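Local coordinates for protein dimethylsulfoniopropionate lyase (Roseovarius nubinhibens, PDB 4B29) that probably cleaves dimethylsulfoniopropionate to release dimethyl sulfide, using a zinc-containing cupin fold, at residues Arg109-Ala121 / Arg133-Tyr145. Sequence-based numbering, arbitrary orientation.
Sequences RDFLNRFGWFELA and RVTVGYWGPGLDY. With PO4 (phosphate ion), chain E; EDO (1,2-ethanediol), chain F; PO4 (phosphate ion), chain B.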
ATOM      1  N   ARG A 109     -15.271 -13.011  -3.557  1.00 24.49           N
ATOM      2  CA  ARG A 109     -15.043 -12.439  -4.880  1.00 24.80           C
ATOM      3  C   ARG A 109     -15.125 -10.904  -4.989  1.00 23.75           C
ATOM      4  O   ARG A 109     -14.360 -10.295  -5.743  1.00 23.32           O
ATOM      5  CB  ARG A 109     -15.978 -13.104  -5.930  1.00 25.74           C
ATOM      6  CG  ARG A 109     -15.818 -12.566  -7.378  1.00 27.57           C
ATOM      7  CD  ARG A 109     -14.401 -12.828  -7.992  1.00 30.09           C
ATOM      8  NE  ARG A 109     -13.940 -14.199  -7.745  1.00 33.08           N
ATOM      9  CZ  ARG A 109     -12.673 -14.607  -7.821  1.00 34.81           C
ATOM     10  NH1 ARG A 109     -11.699 -13.759  -8.131  1.00 34.29           N
ATOM     11  NH2 ARG A 109     -12.378 -15.871  -7.576  1.00 35.25           N
ATOM     12  N   ASP A 110     -16.067 -10.270  -4.283  1.00 22.32           N
ATOM     13  CA  ASP A 110     -16.225  -8.829  -4.364  1.00 21.97           C
ATOM     14  C   ASP A 110     -14.932  -8.124  -3.866  1.00 20.99           C
ATOM     15  O   ASP A 110     -14.477  -7.143  -4.475  1.00 20.85           O
ATOM     16  CB  ASP A 110     -17.409  -8.373  -3.496  1.00 22.65           C
ATOM     17  CG  ASP A 110     -17.599  -6.861  -3.522  1.00 22.82           C
ATOM     18  OD1 ASP A 110     -17.755  -6.283  -4.616  1.00 25.07           O
ATOM     19  OD2 ASP A 110     -17.606  -6.246  -2.434  1.00 27.15           O
ATOM     20  N   PHE A 111     -14.386  -8.641  -2.775  1.00 20.89           N
ATOM     21  CA  PHE A 111     -13.133  -8.083  -2.189  1.00 20.46           C
ATOM     22  C   PHE A 111     -12.009  -8.248  -3.228  1.00 20.03           C
ATOM     23  O   PHE A 111     -11.282  -7.274  -3.514  1.00 19.53           O
ATOM     24  CB  PHE A 111     -12.849  -8.808  -0.882  1.00 19.55           C
ATOM     25  CG  PHE A 111     -11.675  -8.249  -0.079  1.00 20.11           C
ATOM     26  CD1 PHE A 111     -10.355  -8.577  -0.429  1.00 20.92           C
ATOM     27  CD2 PHE A 111     -11.894  -7.473   1.058  1.00 19.91           C
ATOM     28  CE1 PHE A 111      -9.271  -8.118   0.359  1.00 20.35           C
ATOM     29  CE2 PHE A 111     -10.807  -7.004   1.841  1.00 19.71           C
ATOM     30  CZ  PHE A 111      -9.496  -7.339   1.462  1.00 17.00           C
ATOM     31  N   LEU A 112     -11.896  -9.434  -3.839  1.00 20.25           N
ATOM     32  CA  LEU A 112     -10.862  -9.651  -4.882  1.00 20.12           C
ATOM     33  C   LEU A 112     -11.043  -8.754  -6.096  1.00 21.23           C
ATOM     34  O   LEU A 112     -10.056  -8.320  -6.713  1.00 22.11           O
ATOM     35  CB  LEU A 112     -10.793 -11.131  -5.284  1.00 20.59           C
ATOM     36  CG  LEU A 112     -10.330 -12.075  -4.159  1.00 22.85           C
ATOM     37  CD1 LEU A 112     -10.416 -13.528  -4.583  1.00 25.70           C
ATOM     38  CD2 LEU A 112      -8.855 -11.748  -3.750  1.00 24.93           C
ATOM     39  N   ASN A 113     -12.294  -8.442  -6.469  1.00 20.07           N
ATOM     40  CA  ASN A 113     -12.535  -7.533  -7.585  1.00 20.73           C
ATOM     41  C   ASN A 113     -12.136  -6.099  -7.309  1.00 19.49           C
ATOM     42  O   ASN A 113     -11.745  -5.357  -8.219  1.00 21.08           O
ATOM     43  CB  ASN A 113     -14.037  -7.518  -7.936  1.00 21.77           C
ATOM     44  CG  ASN A 113     -14.472  -8.765  -8.680  1.00 25.43           C
ATOM     45  OD1 ASN A 113     -13.662  -9.453  -9.327  1.00 25.79           O
ATOM     46  ND2 ASN A 113     -15.770  -9.062  -8.602  1.00 27.47           N
ATOM     47  N   ARG A 114     -12.287  -5.676  -6.057  1.00 18.41           N
ATOM     48  CA  ARG A 114     -12.239  -4.255  -5.756  1.00 17.79           C
ATOM     49  C   ARG A 114     -11.078  -3.910  -4.787  1.00 17.29           C
ATOM     50  O   ARG A 114     -11.023  -2.819  -4.248  1.00 16.96           O
ATOM     51  CB  ARG A 114     -13.601  -3.779  -5.167  1.00 18.09           C
ATOM     52  CG  ARG A 114     -14.727  -4.040  -6.180  1.00 19.63           C
ATOM     53  CD  ARG A 114     -16.000  -3.226  -5.841  1.00 20.48           C
ATOM     54  NE  ARG A 114     -16.529  -3.702  -4.560  1.00 19.92           N
ATOM     55  CZ  ARG A 114     -16.574  -2.949  -3.462  1.00 19.03           C
ATOM     56  NH1 ARG A 114     -16.133  -1.691  -3.491  1.00 17.74           N
ATOM     57  NH2 ARG A 114     -17.066  -3.459  -2.344  1.00 20.06           N
ATOM     58  N   PHE A 115     -10.136  -4.826  -4.673  1.00 17.75           N
ATOM     59  CA  PHE A 115      -8.903  -4.534  -3.906  1.00 16.69           C
ATOM     60  C   PHE A 115      -7.726  -5.100  -4.685  1.00 16.90           C
ATOM     61  O   PHE A 115      -7.858  -6.081  -5.443  1.00 16.51           O
ATOM     62  CB  PHE A 115      -8.987  -5.171  -2.512  1.00 16.32           C
ATOM     63  CG  PHE A 115      -7.737  -5.929  -2.099  1.00 17.03           C
ATOM     64  CD1 PHE A 115      -7.614  -7.282  -2.423  1.00 18.57           C
ATOM     65  CD2 PHE A 115      -6.680  -5.287  -1.429  1.00 19.70           C
ATOM     66  CE1 PHE A 115      -6.486  -8.026  -2.045  1.00 22.36           C
ATOM     67  CE2 PHE A 115      -5.514  -6.035  -1.065  1.00 20.74           C
ATOM     68  CZ  PHE A 115      -5.444  -7.383  -1.368  1.00 21.09           C
ATOM     69  N   GLY A 116      -6.557  -4.509  -4.491  1.00 14.87           N
ATOM     70  CA  GLY A 116      -5.329  -5.209  -4.926  1.00 13.83           C
ATOM     71  C   GLY A 116      -4.138  -4.472  -4.327  1.00 13.64           C
ATOM     72  O   GLY A 116      -4.288  -3.435  -3.686  1.00 13.73           O
ATOM     73  N   TRP A 117      -2.949  -5.012  -4.534  1.00 12.46           N
ATOM     74  CA  TRP A 117      -1.756  -4.339  -4.031  1.00 12.00           C
ATOM     75  C   TRP A 117      -0.594  -4.593  -4.987  1.00 12.42           C
ATOM     76  O   TRP A 117      -0.650  -5.520  -5.818  1.00 13.11           O
ATOM     77  CB  TRP A 117      -1.378  -4.872  -2.624  1.00 13.58           C
ATOM     78  CG  TRP A 117      -0.936  -6.298  -2.564  1.00 13.58           C
ATOM     79  CD1 TRP A 117      -1.721  -7.404  -2.584  1.00 17.10           C
ATOM     80  CD2 TRP A 117       0.425  -6.765  -2.471  1.00 13.84           C
ATOM     81  NE1 TRP A 117      -0.934  -8.554  -2.488  1.00 20.10           N
ATOM     82  CE2 TRP A 117       0.383  -8.180  -2.425  1.00 16.84           C
ATOM     83  CE3 TRP A 117       1.661  -6.116  -2.411  1.00 13.55           C
ATOM     84  CZ2 TRP A 117       1.549  -8.974  -2.314  1.00 18.06           C
ATOM     85  CZ3 TRP A 117       2.826  -6.902  -2.314  1.00 18.03           C
ATOM     86  CH2 TRP A 117       2.744  -8.316  -2.262  1.00 16.99           C
ATOM     87  N   PHE A 118       0.469  -3.811  -4.822  1.00 12.45           N
ATOM     88  CA  PHE A 118       1.669  -4.116  -5.584  1.00 11.36           C
ATOM     89  C   PHE A 118       2.885  -3.650  -4.794  1.00 12.12           C
ATOM     90  O   PHE A 118       2.773  -2.867  -3.831  1.00 11.35           O
ATOM     91  CB  PHE A 118       1.627  -3.475  -6.979  1.00 11.66           C
ATOM     92  CG  PHE A 118       1.681  -1.947  -7.005  1.00 12.24           C
ATOM     93  CD1 PHE A 118       2.894  -1.231  -7.060  1.00 11.47           C
ATOM     94  CD2 PHE A 118       0.493  -1.221  -7.018  1.00 11.04           C
ATOM     95  CE1 PHE A 118       2.909   0.194  -7.153  1.00 13.18           C
ATOM     96  CE2 PHE A 118       0.507   0.187  -7.126  1.00 12.88           C
ATOM     97  CZ  PHE A 118       1.691   0.914  -7.157  1.00 12.67           C
ATOM     98  N   GLU A 119       4.067  -4.112  -5.212  1.00 11.30           N
ATOM     99  CA  GLU A 119       5.301  -3.730  -4.500  1.00 11.65           C
ATOM    100  C   GLU A 119       6.033  -2.719  -5.361  1.00 12.10           C
ATOM    101  O   GLU A 119       6.492  -3.039  -6.468  1.00 13.77           O
ATOM    102  CB  GLU A 119       6.160  -4.994  -4.277  1.00 12.28           C
ATOM    103  CG  GLU A 119       7.437  -4.752  -3.435  1.00 11.46           C
ATOM    104  CD  GLU A 119       8.199  -6.069  -3.186  1.00 17.20           C
ATOM    105  OE1 GLU A 119       7.680  -7.177  -3.466  1.00 22.35           O
ATOM    106  OE2 GLU A 119       9.414  -5.962  -2.959  1.00 17.06           O
ATOM    107  N   LEU A 120       6.095  -1.480  -4.897  1.00 10.55           N
ATOM    108  CA  LEU A 120       6.752  -0.452  -5.672  1.00 10.41           C
ATOM    109  C   LEU A 120       8.258  -0.615  -5.611  1.00 11.99           C
ATOM    110  O   LEU A 120       8.960  -0.501  -6.639  1.00 11.78           O
ATOM    111  CB  LEU A 120       6.353   0.920  -5.098  1.00  9.63           C
ATOM    112  CG  LEU A 120       7.074   2.131  -5.681  1.00 11.31           C
ATOM    113  CD1 LEU A 120       6.906   2.164  -7.281  1.00 13.88           C
ATOM    114  CD2 LEU A 120       6.566   3.429  -5.012  1.00 13.86           C
ATOM    115  N   ALA A 121       8.773  -0.832  -4.403  1.00 11.14           N
ATOM    116  CA  ALA A 121      10.248  -0.923  -4.219  1.00 10.14           C
ATOM    117  C   ALA A 121      10.497  -2.016  -3.211  1.00 11.55           C
ATOM    118  O   ALA A 121       9.758  -2.179  -2.225  1.00 11.84           O
ATOM    119  CB  ALA A 121      10.862   0.379  -3.729  1.00 11.04           C
ATOM    120  N   ARG A 133      11.165  -2.019   1.955  1.00 15.38           N
ATOM    121  CA  ARG A 133      10.126  -2.512   1.074  1.00 12.97           C
ATOM    122  C   ARG A 133       8.976  -1.507   1.143  1.00 11.95           C
ATOM    123  O   ARG A 133       8.621  -1.047   2.250  1.00 10.42           O
ATOM    124  CB  ARG A 133       9.705  -3.890   1.537  1.00 13.06           C
ATOM    125  CG  ARG A 133       8.633  -4.513   0.746  1.00 13.75           C
ATOM    126  CD  ARG A 133       8.380  -5.928   1.314  1.00 21.11           C
ATOM    127  NE  ARG A 133       7.566  -6.734   0.416  1.00 22.04           N
ATOM    128  CZ  ARG A 133       6.364  -7.226   0.684  1.00 23.48           C
ATOM    129  NH1 ARG A 133       5.740  -6.956   1.822  1.00 26.70           N
ATOM    130  NH2 ARG A 133       5.768  -7.973  -0.207  1.00 25.68           N
ATOM    131  N   VAL A 134       8.461  -1.151  -0.031  1.00 10.25           N
ATOM    132  CA  VAL A 134       7.382  -0.153  -0.139  1.00 10.21           C
ATOM    133  C   VAL A 134       6.273  -0.821  -0.945  1.00 10.51           C
ATOM    134  O   VAL A 134       6.470  -1.207  -2.099  1.00 10.62           O
ATOM    135  CB  VAL A 134       7.850   1.089  -0.904  1.00  9.99           C
ATOM    136  CG1 VAL A 134       6.658   2.090  -0.992  1.00 13.26           C
ATOM    137  CG2 VAL A 134       9.007   1.766  -0.227  1.00 12.11           C
ATOM    138  N   THR A 135       5.089  -0.955  -0.345  1.00  8.72           N
ATOM    139  CA  THR A 135       3.950  -1.525  -1.060  1.00  8.95           C
ATOM    140  C   THR A 135       2.802  -0.516  -1.114  1.00  9.89           C
ATOM    141  O   THR A 135       2.786   0.465  -0.370  1.00 10.51           O
ATOM    142  CB  THR A 135       3.409  -2.838  -0.476  1.00 10.72           C
ATOM    143  OG1 THR A 135       2.968  -2.621   0.884  1.00 11.17           O
ATOM    144  CG2 THR A 135       4.496  -3.907  -0.497  1.00 10.22           C
ATOM    145  N   VAL A 136       1.874  -0.778  -2.022  1.00  9.74           N
ATOM    146  CA  VAL A 136       0.709   0.116  -2.201  1.00 10.60           C
ATOM    147  C   VAL A 136      -0.531  -0.765  -2.212  1.00 10.85           C
ATOM    148  O   VAL A 136      -0.535  -1.834  -2.846  1.00 10.43           O
ATOM    149  CB  VAL A 136       0.825   0.879  -3.585  1.00  9.22           C
ATOM    150  CG1 VAL A 136      -0.563   1.542  -3.953  1.00 12.19           C
ATOM    151  CG2 VAL A 136       1.919   1.930  -3.513  1.00 11.20           C
ATOM    152  N   GLY A 137      -1.621  -0.344  -1.529  1.00  9.98           N
ATOM    153  CA  GLY A 137      -2.851  -1.142  -1.541  1.00 10.90           C
ATOM    154  C   GLY A 137      -4.020  -0.210  -1.889  1.00 11.44           C
ATOM    155  O   GLY A 137      -3.939   1.023  -1.637  1.00 11.97           O
ATOM    156  N   TYR A 138      -5.037  -0.756  -2.549  1.00 11.45           N
ATOM    157  CA  TYR A 138      -6.298  -0.022  -2.790  1.00 12.35           C
ATOM    158  C   TYR A 138      -7.437  -0.919  -2.374  1.00 12.45           C
ATOM    159  O   TYR A 138      -7.436  -2.127  -2.660  1.00 13.11           O
ATOM    160  CB  TYR A 138      -6.449   0.297  -4.276  1.00 11.62           C
ATOM    161  CG  TYR A 138      -7.801   0.948  -4.572  1.00 12.21           C
ATOM    162  CD1 TYR A 138      -7.943   2.322  -4.462  1.00 15.06           C
ATOM    163  CD2 TYR A 138      -8.898   0.143  -4.906  1.00 16.45           C
ATOM    164  CE1 TYR A 138      -9.225   2.941  -4.752  1.00 17.31           C
ATOM    165  CE2 TYR A 138     -10.182   0.728  -5.159  1.00 14.72           C
ATOM    166  CZ  TYR A 138     -10.282   2.114  -5.106  1.00 16.17           C
ATOM    167  OH  TYR A 138     -11.535   2.668  -5.374  1.00 17.88           O
ATOM    168  N   TRP A 139      -8.418  -0.340  -1.673  1.00 13.16           N
ATOM    169  CA  TRP A 139      -9.653  -1.042  -1.353  1.00 13.03           C
ATOM    170  C   TRP A 139     -10.830  -0.141  -1.708  1.00 14.18           C
ATOM    171  O   TRP A 139     -10.863   1.013  -1.303  1.00 14.85           O
ATOM    172  CB  TRP A 139      -9.748  -1.290   0.165  1.00 13.99           C
ATOM    173  CG  TRP A 139      -8.781  -2.328   0.649  1.00 12.83           C
ATOM    174  CD1 TRP A 139      -9.055  -3.632   0.931  1.00 16.56           C
ATOM    175  CD2 TRP A 139      -7.376  -2.129   0.943  1.00 14.34           C
ATOM    176  NE1 TRP A 139      -7.907  -4.259   1.398  1.00 17.73           N
ATOM    177  CE2 TRP A 139      -6.873  -3.362   1.398  1.00 16.31           C
ATOM    178  CE3 TRP A 139      -6.525  -1.021   0.865  1.00 14.38           C
ATOM    179  CZ2 TRP A 139      -5.518  -3.541   1.763  1.00 17.63           C
ATOM    180  CZ3 TRP A 139      -5.179  -1.181   1.264  1.00 17.91           C
ATOM    181  CH2 TRP A 139      -4.708  -2.449   1.686  1.00 15.52           C
ATOM    182  N   GLY A 140     -11.779  -0.687  -2.465  1.00 14.73           N
ATOM    183  CA  GLY A 140     -12.986   0.147  -2.756  1.00 15.78           C
ATOM    184  C   GLY A 140     -13.837   0.270  -1.483  1.00 16.91           C
ATOM    185  O   GLY A 140     -13.594  -0.369  -0.457  1.00 16.29           O
ATOM    186  N   PRO A 141     -14.900   1.089  -1.560  1.00 17.05           N
ATOM    187  CA  PRO A 141     -15.787   1.220  -0.402  1.00 17.32           C
ATOM    188  C   PRO A 141     -16.448  -0.073   0.040  1.00 17.32           C
ATOM    189  O   PRO A 141     -16.650  -0.997  -0.743  1.00 18.53           O
ATOM    190  CB  PRO A 141     -16.889   2.194  -0.903  1.00 17.46           C
ATOM    191  CG  PRO A 141     -16.398   2.781  -2.168  1.00 19.93           C
ATOM    192  CD  PRO A 141     -15.361   1.827  -2.742  1.00 17.85           C
ATOM    193  N   GLY A 142     -16.834  -0.133   1.308  1.00 17.24           N
ATOM    194  CA  GLY A 142     -17.629  -1.263   1.799  1.00 17.08           C
ATOM    195  C   GLY A 142     -16.934  -2.589   1.873  1.00 18.55           C
ATOM    196  O   GLY A 142     -17.542  -3.643   1.639  1.00 19.34           O
ATOM    197  N   LEU A 143     -15.624  -2.557   2.173  1.00 16.62           N
ATOM    198  CA  LEU A 143     -14.862  -3.797   2.313  1.00 16.66           C
ATOM    199  C   LEU A 143     -14.359  -3.957   3.728  1.00 17.38           C
ATOM    200  O   LEU A 143     -14.050  -2.965   4.405  1.00 17.30           O
ATOM    201  CB  LEU A 143     -13.665  -3.759   1.346  1.00 15.11           C
ATOM    202  CG  LEU A 143     -14.018  -3.858  -0.147  1.00 17.32           C
ATOM    203  CD1 LEU A 143     -12.672  -3.934  -0.976  1.00 18.60           C
ATOM    204  CD2 LEU A 143     -14.867  -5.110  -0.432  1.00 17.66           C
ATOM    205  N   ASP A 144     -14.315  -5.207   4.176  1.00 17.80           N
ATOM    206  CA  ASP A 144     -13.786  -5.514   5.494  0.50 18.95           C
ATOM    207  C   ASP A 144     -12.584  -6.432   5.301  1.00 18.53           C
ATOM    208  O   ASP A 144     -12.707  -7.595   4.924  1.00 19.35           O
ATOM    209  CB  ASP A 144     -14.850  -6.179   6.362  0.50 20.63           C
ATOM    210  CG  ASP A 144     -14.460  -6.239   7.818  0.50 24.86           C
ATOM    211  OD1 ASP A 144     -14.577  -5.201   8.533  0.50 29.44           O
ATOM    212  OD2 ASP A 144     -14.040  -7.336   8.253  0.50 29.97           O
ATOM    213  N   TYR A 145     -11.408  -5.860   5.491  1.00 17.11           N
ATOM    214  CA  TYR A 145     -10.153  -6.626   5.418  1.00 15.88           C
ATOM    215  C   TYR A 145      -9.959  -7.146   6.811  1.00 15.76           C
ATOM    216  O   TYR A 145      -9.646  -6.366   7.741  1.00 16.83           O
ATOM    217  CB  TYR A 145      -9.028  -5.668   4.996  1.00 14.65           C
ATOM    218  CG  TYR A 145      -7.668  -6.286   4.762  1.00 14.00           C
ATOM    219  CD1 TYR A 145      -7.492  -7.674   4.686  1.00 16.55           C
ATOM    220  CD2 TYR A 145      -6.563  -5.456   4.554  1.00 14.00           C
ATOM    221  CE1 TYR A 145      -6.213  -8.214   4.451  1.00 15.50           C
ATOM    222  CE2 TYR A 145      -5.283  -5.992   4.289  1.00 13.44           C
ATOM    223  CZ  TYR A 145      -5.135  -7.370   4.254  1.00 15.39           C
ATOM    224  OH  TYR A 145      -3.868  -7.893   3.994  1.00 16.23           O
TER
HETATM  225  P   PO4 E1200     -15.221   1.542  -6.418  0.80 38.37           P
HETATM  226  O1  PO4 E1200     -15.260   1.529  -7.964  0.80 35.16           O
HETATM  227  O2  PO4 E1200     -13.818   1.784  -5.887  0.80 33.06           O
HETATM  228  O3  PO4 E1200     -15.973   2.760  -5.942  0.80 36.96           O
HETATM  229  O4  PO4 E1200     -15.723   0.237  -5.815  0.80 30.49           O
HETATM  230  C1  EDO F1201      -0.379  -2.067   1.743  1.00 26.11           C
HETATM  231  O1  EDO F1201      -1.631  -1.475   2.099  1.00 19.74           O
HETATM  232  C2  EDO F1201      -0.703  -3.355   1.035  1.00 29.13           C
HETATM  233  O2  EDO F1201       0.552  -3.992   0.901  1.00 26.44           O
HETATM  234  P   PO4 B1197      -1.163  -5.547   5.045  1.00 13.83           P
HETATM  235  O1  PO4 B1197      -1.832  -6.358   3.975  1.00 15.83           O
HETATM  236  O2  PO4 B1197      -0.165  -4.601   4.350  1.00 14.16           O
HETATM  237  O3  PO4 B1197      -2.151  -4.739   5.876  1.00 14.97           O
HETATM  238  O4  PO4 B1197      -0.402  -6.403   6.005  1.00 12.41           O
HETATM  239  O   HOH W   1       9.563  -8.410  -1.247  1.00 20.59           O
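Arg114 spends all five guanidinium N-H bonds, two of them on Pro141 O. NH1 and NH2 converge end-on on that oxygen, NH1 at 2.9 Å and on a lone pair, with both bonds in the guanidinium plane. NE and NH2 meanwhile hold the Asp110 carboxylate side-on, one nitrogen to each oxygen, and NH1 also donates to a phosphate oxygen, O4, at 3.0 Å. A bend at chi3 (-65°) brings the guanidinium edge to the Pro141 carbonyl in the 140-143 loop, where Leu143 CD2 packs against NH2. From this corner the antiparallel strands 115-119 and 133-139 run as neighbours in a cupin sheet, until a classic beta bulge sets Leu120 and Ala121 opposite Val134, whose O accepts from both their amides.

The two faces of the pair differ. On one, Phe115 CD2 lies over the Trp139 ring, 3.2 Å from NE1, while Phe111 CZ meets the indole edge and also touches Tyr145 CD1 at 3.8 Å, completing an aromatic cluster. On the other, Val136 CB sits over the Phe118 ring in a CH-pi contact, 3.9 Å from its centroid; Leu31 of helix 24-41 also touches Phe118.

Tyr145 OH donates to a second phosphate, also bound by His148 and Tyr156. Through Tyr145 the cluster comes within about 6 Å of the zinc ion, while Asp110 and the first phosphate probably share in offsetting the Arg114 charge, and the paired bonds to Asp110 and Pro141 fix the guanidinium's rotation.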